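Long-range contacts in transketolase (Campylobacter jejuni, PDB 3L84), which is a two-chain enzyme of the thiamine diphosphate-dependent transketolase family, its subunits built from alpha/beta domains around parallel sheets, with a smaller C-terminal domain: residues A329-F333 with V480-Q484; P473-E478 with L502-N506. All coordinates share one frame; numbering follows the deposited sequence.

Contact 1: residues A329-F333 with V480-Q484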
ATOM      1  N   ALA A 329      31.090  -4.256 -17.366  1.00  8.10           N
ATOM      2  CA  ALA A 329      31.786  -5.352 -16.689  1.00  7.70           C
ATOM      3  C   ALA A 329      31.306  -5.359 -15.249  1.00  7.93           C
ATOM      4  O   ALA A 329      31.638  -4.465 -14.423  1.00  9.05           O
ATOM      5  CB  ALA A 329      33.305  -5.156 -16.769  1.00  9.23           C
ATOM      6  N   TYR A 330      30.523  -6.364 -14.945  1.00  7.67           N
ATOM      7  CA  TYR A 330      29.964  -6.514 -13.590  1.00  7.63           C
ATOM      8  C   TYR A 330      30.975  -7.140 -12.680  1.00  7.73           C
ATOM      9  O   TYR A 330      31.974  -7.708 -13.149  1.00  8.40           O
ATOM     10  CB  TYR A 330      28.759  -7.434 -13.637  1.00  8.44           C
ATOM     11  CG  TYR A 330      27.552  -6.843 -14.316  1.00  8.19           C
ATOM     12  CD1 TYR A 330      26.537  -6.277 -13.581  1.00  9.09           C
ATOM     13  CD2 TYR A 330      27.406  -6.876 -15.693  1.00  7.95           C
ATOM     14  CE1 TYR A 330      25.407  -5.765 -14.187  1.00  8.66           C
ATOM     15  CE2 TYR A 330      26.276  -6.347 -16.299  1.00  9.34           C
ATOM     16  CZ  TYR A 330      25.288  -5.794 -15.536  1.00  8.61           C
ATOM     17  OH  TYR A 330      24.134  -5.270 -16.113  1.00 10.01           O
ATOM     18  N   PRO A 331      30.796  -7.041 -11.355  1.00  7.54           N
ATOM     19  CA  PRO A 331      31.718  -7.761 -10.452  1.00  7.80           C
ATOM     20  C   PRO A 331      31.627  -9.259 -10.648  1.00  8.40           C
ATOM     21  O   PRO A 331      30.542  -9.786 -10.967  1.00  9.57           O
ATOM     22  CB  PRO A 331      31.209  -7.391  -9.037  1.00  9.07           C
ATOM     23  CG  PRO A 331      30.262  -6.210  -9.268  1.00  9.00           C
ATOM     24  CD  PRO A 331      29.675  -6.430 -10.612  1.00  8.61           C
ATOM     25  N   ASP A 332      32.748  -9.908 -10.377  1.00  7.47           N
ATOM     26  CA  ASP A 332      32.882 -11.348 -10.444  1.00  8.38           C
ATOM     27  C   ASP A 332      32.742 -11.878  -9.026  1.00  7.97           C
ATOM     28  O   ASP A 332      33.650 -11.810  -8.224  1.00  9.18           O
ATOM     29  CB  ASP A 332      34.210 -11.746 -11.042  1.00  8.24           C
ATOM     30  CG  ASP A 332      34.382 -13.238 -11.148  1.00 10.58           C
ATOM     31  OD1 ASP A 332      33.464 -13.996 -10.763  1.00 11.21           O
ATOM     32  OD2 ASP A 332      35.463 -13.696 -11.608  1.00 14.75           O
ATOM     33  N   PHE A 333      31.577 -12.432  -8.737  1.00  7.87           N
ATOM     34  CA  PHE A 333      31.268 -12.953  -7.415  1.00  8.27           C
ATOM     35  C   PHE A 333      31.414 -14.456  -7.309  1.00  9.07           C
ATOM     36  O   PHE A 333      31.006 -15.055  -6.287  1.00  9.51           O
ATOM     37  CB  PHE A 333      29.840 -12.566  -7.008  1.00  9.00           C
ATOM     38  CG  PHE A 333      29.621 -11.095  -6.874  1.00  8.04           C
ATOM     39  CD1 PHE A 333      30.227 -10.370  -5.877  1.00  8.45           C
ATOM     40  CD2 PHE A 333      28.697 -10.463  -7.677  1.00  8.93           C
ATOM     41  CE1 PHE A 333      29.950  -9.012  -5.733  1.00  9.15           C
ATOM     42  CE2 PHE A 333      28.428  -9.130  -7.527  1.00  9.04           C
ATOM     43  CZ  PHE A 333      29.034  -8.424  -6.534  1.00  8.76           C
ATOM     44  N   VAL A 480      24.031 -10.812 -10.679  1.00  5.02           N
ATOM     45  CA  VAL A 480      24.544 -10.181 -11.889  1.00  4.74           C
ATOM     46  C   VAL A 480      23.715 -10.632 -13.099  1.00  4.89           C
ATOM     47  O   VAL A 480      23.302  -9.784 -13.920  1.00  6.05           O
ATOM     48  CB  VAL A 480      26.039 -10.523 -12.121  1.00  5.85           C
ATOM     49  CG1 VAL A 480      26.433 -10.224 -13.562  1.00  7.15           C
ATOM     50  CG2 VAL A 480      26.856  -9.795 -11.108  1.00  7.21           C
ATOM     51  N   LYS A 481      23.502 -11.941 -13.259  1.00  5.81           N
ATOM     52  CA  LYS A 481      22.755 -12.437 -14.412  1.00  6.05           C
ATOM     53  C   LYS A 481      21.328 -11.863 -14.421  1.00  6.08           C
ATOM     54  O   LYS A 481      20.788 -11.556 -15.495  1.00  7.39           O
ATOM     55  CB  LYS A 481      22.755 -13.968 -14.427  1.00  6.65           C
ATOM     56  CG  LYS A 481      24.116 -14.560 -14.715  1.00  7.24           C
ATOM     57  CD  LYS A 481      24.122 -16.060 -14.469  1.00  8.16           C
ATOM     58  CE  LYS A 481      25.434 -16.751 -14.794  1.00  8.89           C
ATOM     59  NZ  LYS A 481      25.349 -18.185 -14.310  1.00 12.03           N
ATOM     60  N   ALA A 482      20.753 -11.685 -13.231  1.00  5.90           N
ATOM     61  CA  ALA A 482      19.422 -11.104 -13.110  1.00  5.57           C
ATOM     62  C   ALA A 482      19.426  -9.668 -13.630  1.00  5.70           C
ATOM     63  O   ALA A 482      18.517  -9.277 -14.348  1.00  6.33           O
ATOM     64  CB  ALA A 482      18.951 -11.112 -11.654  1.00  6.15           C
ATOM     65  N   TRP A 483      20.420  -8.859 -13.255  1.00  5.85           N
ATOM     66  CA  TRP A 483      20.523  -7.496 -13.780  1.00  5.54           C
ATOM     67  C   TRP A 483      20.680  -7.479 -15.297  1.00  5.76           C
ATOM     68  O   TRP A 483      20.110  -6.618 -15.974  1.00  6.68           O
ATOM     69  CB  TRP A 483      21.664  -6.750 -13.103  1.00  5.47           C
ATOM     70  CG  TRP A 483      21.204  -6.028 -11.867  1.00  5.54           C
ATOM     71  CD1 TRP A 483      21.398  -6.389 -10.570  1.00  6.48           C
ATOM     72  CD2 TRP A 483      20.417  -4.824 -11.850  1.00  5.87           C
ATOM     73  NE1 TRP A 483      20.812  -5.448  -9.744  1.00  7.28           N
ATOM     74  CE2 TRP A 483      20.192  -4.498 -10.501  1.00  6.02           C
ATOM     75  CE3 TRP A 483      19.863  -4.018 -12.837  1.00  6.26           C
ATOM     76  CZ2 TRP A 483      19.477  -3.373 -10.115  1.00  6.62           C
ATOM     77  CZ3 TRP A 483      19.140  -2.901 -12.464  1.00  6.38           C
ATOM     78  CH2 TRP A 483      18.942  -2.581 -11.111  1.00  6.65           C
ATOM     79  N   GLN A 484      21.496  -8.388 -15.845  1.00  5.34           N
ATOM     80  CA  GLN A 484      21.680  -8.413 -17.293  1.00  5.71           C
ATOM     81  C   GLN A 484      20.348  -8.648 -17.996  1.00  6.53           C
ATOM     82  O   GLN A 484      20.044  -8.019 -18.998  1.00  8.11           O
ATOM     83  CB  GLN A 484      22.760  -9.422 -17.688  1.00  6.73           C
ATOM     84  CG  GLN A 484      24.157  -8.997 -17.233  1.00  9.21           C
ATOM     85  CD  GLN A 484      25.197 -10.067 -17.399  1.00  9.56           C
ATOM     86  OE1 GLN A 484      25.001 -11.197 -16.990  1.00 11.31           O
ATOM     87  NE2 GLN A 484      26.353  -9.683 -17.986  1.00 14.89           N
TER
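Tyr330, Pro331 and Phe333 belong to the extended connection between helix 314-321 and helix 340-354, and they lie against Val480, Trp483 and Gln484 on helix 476-488, the helical arm of a beta-alpha-beta crossover in the pyrimidine binding domain. Packing across the interface depends on shape rather than on hydrogen bonds. Val480 is the residue that all three side chains of the connection touch. Its CG1 lies 3.6 Å from Tyr330 CB and equally close to the start of the phenol ring, while CG2 faces the later residues of the connection. With CG1 anti to the backbone N (chi1 163°), the two methyls divide the work: CG2 sits 3.7 Å from Pro331 O and meets the edge of the Phe333 ring near its plane, 4.0 Å from CD2. Pro331 CB rests on one face of that same ring, so the connection packs upon itself as it passes the valine. The Tyr330 and Gln484 side chains lie alongside each other, pointing opposite ways. Gln484 CG touches Tyr330 CE2 at 3.5 Å, and the amide plane stands 71° from the ring, with NE2 3.7 Å from Tyr330 CE2. Trp483 contributes little more than its CB, 4.0 Å from Tyr330 CE1. Its indole turns inward, stacking on Phe495 of strand 493-496 and meeting Phe436 of strand 436-440. Helix 340-354 completes the surroundings, with Ile347 against both Val480 and Trp483 and Ser343 against Phe333, placing the connection beside two helices that flank the parallel sheet.

Contact 2: residues P473-E478 with L502-N506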
ATOM      1  N   PRO A 473      17.877 -13.876  -6.141  1.00  5.53           N
ATOM      2  CA  PRO A 473      19.133 -14.561  -6.444  1.00  6.04           C
ATOM      3  C   PRO A 473      19.686 -15.288  -5.233  1.00  6.30           C
ATOM      4  O   PRO A 473      19.566 -14.816  -4.097  1.00  6.46           O
ATOM      5  CB  PRO A 473      20.063 -13.426  -6.873  1.00  6.87           C
ATOM      6  CG  PRO A 473      19.501 -12.227  -6.226  1.00  6.00           C
ATOM      7  CD  PRO A 473      18.003 -12.406  -6.277  1.00  5.17           C
ATOM      8  N   ALA A 474      20.288 -16.450  -5.466  1.00  5.60           N
ATOM      9  CA  ALA A 474      20.894 -17.224  -4.409  1.00  6.26           C
ATOM     10  C   ALA A 474      22.329 -16.822  -4.135  1.00  7.26           C
ATOM     11  O   ALA A 474      22.859 -17.151  -3.055  1.00  9.26           O
ATOM     12  CB  ALA A 474      20.837 -18.691  -4.745  1.00  7.38           C
ATOM     13  N   ASP A 475      22.954 -16.077  -5.022  1.00  6.59           N
ATOM     14  CA  ASP A 475      24.357 -15.655  -4.819  1.00  7.27           C
ATOM     15  C   ASP A 475      24.626 -14.467  -5.704  1.00  6.45           C
ATOM     16  O   ASP A 475      23.744 -14.018  -6.435  1.00  6.65           O
ATOM     17  CB  ASP A 475      25.372 -16.820  -5.021  1.00  7.39           C
ATOM     18  CG  ASP A 475      25.560 -17.265  -6.450  1.00 11.13           C
ATOM     19  OD1 ASP A 475      24.975 -16.691  -7.389  1.00 10.83           O
ATOM     20  OD2 ASP A 475      26.397 -18.199  -6.643  1.00 11.62           O
ATOM     21  N   GLY A 476      25.843 -13.948  -5.663  1.00  6.41           N
ATOM     22  CA  GLY A 476      26.194 -12.799  -6.447  1.00  5.73           C
ATOM     23  C   GLY A 476      26.175 -13.006  -7.929  1.00  6.02           C
ATOM     24  O   GLY A 476      25.858 -12.082  -8.674  1.00  6.27           O
ATOM     25  N   VAL A 477      26.564 -14.188  -8.364  1.00  5.88           N
ATOM     26  CA  VAL A 477      26.579 -14.493  -9.777  1.00  5.87           C
ATOM     27  C   VAL A 477      25.134 -14.449 -10.323  1.00  5.89           C
ATOM     28  O   VAL A 477      24.852 -13.832 -11.364  1.00  6.69           O
ATOM     29  CB  VAL A 477      27.242 -15.833 -10.049  1.00  5.69           C
ATOM     30  CG1 VAL A 477      27.068 -16.289 -11.483  1.00  8.69           C
ATOM     31  CG2 VAL A 477      28.747 -15.757  -9.670  1.00  7.49           C
ATOM     32  N   GLU A 478      24.206 -15.096  -9.625  1.00  6.22           N
ATOM     33  CA  GLU A 478      22.814 -15.004 -10.031  1.00  5.44           C
ATOM     34  C   GLU A 478      22.335 -13.544 -10.026  1.00  5.73           C
ATOM     35  O   GLU A 478      21.532 -13.147 -10.859  1.00  6.38           O
ATOM     36  CB  GLU A 478      21.891 -15.868  -9.156  1.00  6.42           C
ATOM     37  CG  GLU A 478      22.039 -17.375  -9.285  1.00  7.49           C
ATOM     38  CD  GLU A 478      20.878 -18.153  -8.734  1.00  8.32           C
ATOM     39  OE1 GLU A 478      20.017 -17.593  -8.005  1.00  8.23           O
ATOM     40  OE2 GLU A 478      20.827 -19.378  -9.011  1.00  8.29           O
ATOM     41  N   LEU A 502      24.758 -15.539   2.352  1.00  8.20           N
ATOM     42  CA  LEU A 502      24.433 -16.765   1.615  1.00  9.14           C
ATOM     43  C   LEU A 502      25.681 -17.408   1.033  1.00 10.00           C
ATOM     44  O   LEU A 502      26.685 -16.742   0.763  1.00 11.99           O
ATOM     45  CB  LEU A 502      23.465 -16.464   0.462  1.00  9.15           C
ATOM     46  CG  LEU A 502      22.213 -15.644   0.826  1.00  8.80           C
ATOM     47  CD1 LEU A 502      21.279 -15.557  -0.376  1.00 10.32           C
ATOM     48  CD2 LEU A 502      21.506 -16.185   2.060  1.00  9.96           C
ATOM     49  N   LYS A 503      25.581 -18.688   0.727  1.00 10.71           N
ATOM     50  CA  LYS A 503      26.711 -19.439   0.220  1.00 11.56           C
ATOM     51  C   LYS A 503      26.776 -19.371  -1.280  1.00 10.98           C
ATOM     52  O   LYS A 503      25.822 -19.588  -1.995  1.00 11.93           O
ATOM     53  CB  LYS A 503      26.613 -20.898   0.647  1.00 12.47           C
ATOM     54  CG  LYS A 503      26.604 -21.117   2.148  1.00 16.82           C
ATOM     55  CD  LYS A 503      27.979 -20.963   2.830  1.00 20.90           C
ATOM     56  CE  LYS A 503      29.107 -21.741   2.156  1.00 23.50           C
ATOM     57  NZ  LYS A 503      30.412 -21.736   2.946  1.00 23.57           N
ATOM     58  N   ALA A 504      27.958 -19.111  -1.783  1.00  9.67           N
ATOM     59  CA  ALA A 504      28.150 -19.111  -3.221  1.00 10.25           C
ATOM     60  C   ALA A 504      27.844 -20.487  -3.814  1.00 10.02           C
ATOM     61  O   ALA A 504      28.192 -21.529  -3.238  1.00 12.64           O
ATOM     62  CB  ALA A 504      29.598 -18.716  -3.534  1.00 10.59           C
ATOM     63  N   LEU A 505      27.207 -20.507  -4.980  1.00 10.09           N
ATOM     64  CA  LEU A 505      26.859 -21.726  -5.682  1.00 10.84           C
ATOM     65  C   LEU A 505      27.966 -22.199  -6.595  1.00 12.38           C
ATOM     66  O   LEU A 505      28.857 -21.457  -7.001  1.00 12.72           O
ATOM     67  CB  LEU A 505      25.604 -21.510  -6.554  1.00 12.58           C
ATOM     68  CG  LEU A 505      24.361 -20.995  -5.854  1.00 14.03           C
ATOM     69  CD1 LEU A 505      23.211 -20.863  -6.864  1.00 15.59           C
ATOM     70  CD2 LEU A 505      23.970 -21.904  -4.690  1.00 15.02           C
ATOM     71  N   ASN A 506      27.897 -23.480  -6.916  1.00 12.96           N
ATOM     72  CA  ASN A 506      28.678 -24.005  -7.999  1.00 13.96           C
ATOM     73  C   ASN A 506      28.026 -23.647  -9.338  1.00 14.28           C
ATOM     74  O   ASN A 506      26.891 -23.176  -9.387  1.00 14.34           O
ATOM     75  CB  ASN A 506      28.908 -25.512  -7.796  1.00 14.75           C
ATOM     76  CG  ASN A 506      29.760 -25.791  -6.549  1.00 18.81           C
ATOM     77  OD1 ASN A 506      30.921 -25.373  -6.469  1.00 23.82           O
ATOM     78  ND2 ASN A 506      29.164 -26.443  -5.542  1.00 23.28           N
TER
HETATM   79  O   HOH W   1      23.156 -19.525  -1.847  1.00 11.61           O
HETATM   80  O   HOH W   2      29.436 -18.763  -7.109  1.00 12.27           O
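Asp475 and Ala504 bring their CA atoms to 5.4 Å where the turn entering helix 476-488 meets the irregular chain 502-506. The aspartate carries most of the polar load. Leu505 N donates to Asp475 OD2 at 3.0 Å, with an N-H...O angle of 165°, approaching the anti side of the oxygen and only 20° out of the carboxylate plane. OD1 serves the helix itself: it accepts a nearly straight bond of 2.9 Å from Glu478 N. Asp475 is thus the N-cap of the helix, and its CG, held between the backbone N and carbonyl carbon (chi1 72°), lets one carboxylate cap the helix and grip the neighbouring loop. Glu478 reaches back with an extended side chain to the residue before the cap, its OE1 accepting from Ala474 N at 2.8 Å, from above the carboxylate plane; its OE2 bonds to Tyr518 and Ser558. Leu505 CD1 rests against Ala474 and Glu478, 3.9 Å from Ala474 CB and 3.5 Å from Glu478 OE2. At the other end of the loop, Leu502 CD1 lies 3.5 Å from Ala474 O. That carbonyl shares a bridging water with Lys503 O, and a second water donates to both Asp475 OD2 and Leu505 O. Lys503 directs its amine to a salt bridge with Asp337, while Leu505 continues onto Val537 and Leu541 of helix 537-549 and onto Tyr518 and Leu520 of strand 518-521.

In the fold
Both contacts use helix 476-488, but at different points and with different chemistry. Contact 2 holds its N-terminal entrance, is largely buried, and relies on a capping carboxylate, backbone amides and bridging waters, together with leucine packing. Contact 1 lies a turn further along, is only partly buried, and rests on apolar fit, ending at the exposed Gln484. The centres are 11 Å apart and the two sites touch, Phe333 CD2 of contact 1 coming within 3.4 Å of Gly476 O in contact 2. One helix thus meets two chain connections: loop 502-506, leading from strand 493-496 to strand 518-521 of the mixed sheet, and loop 329-333, on the way to helix 340-354.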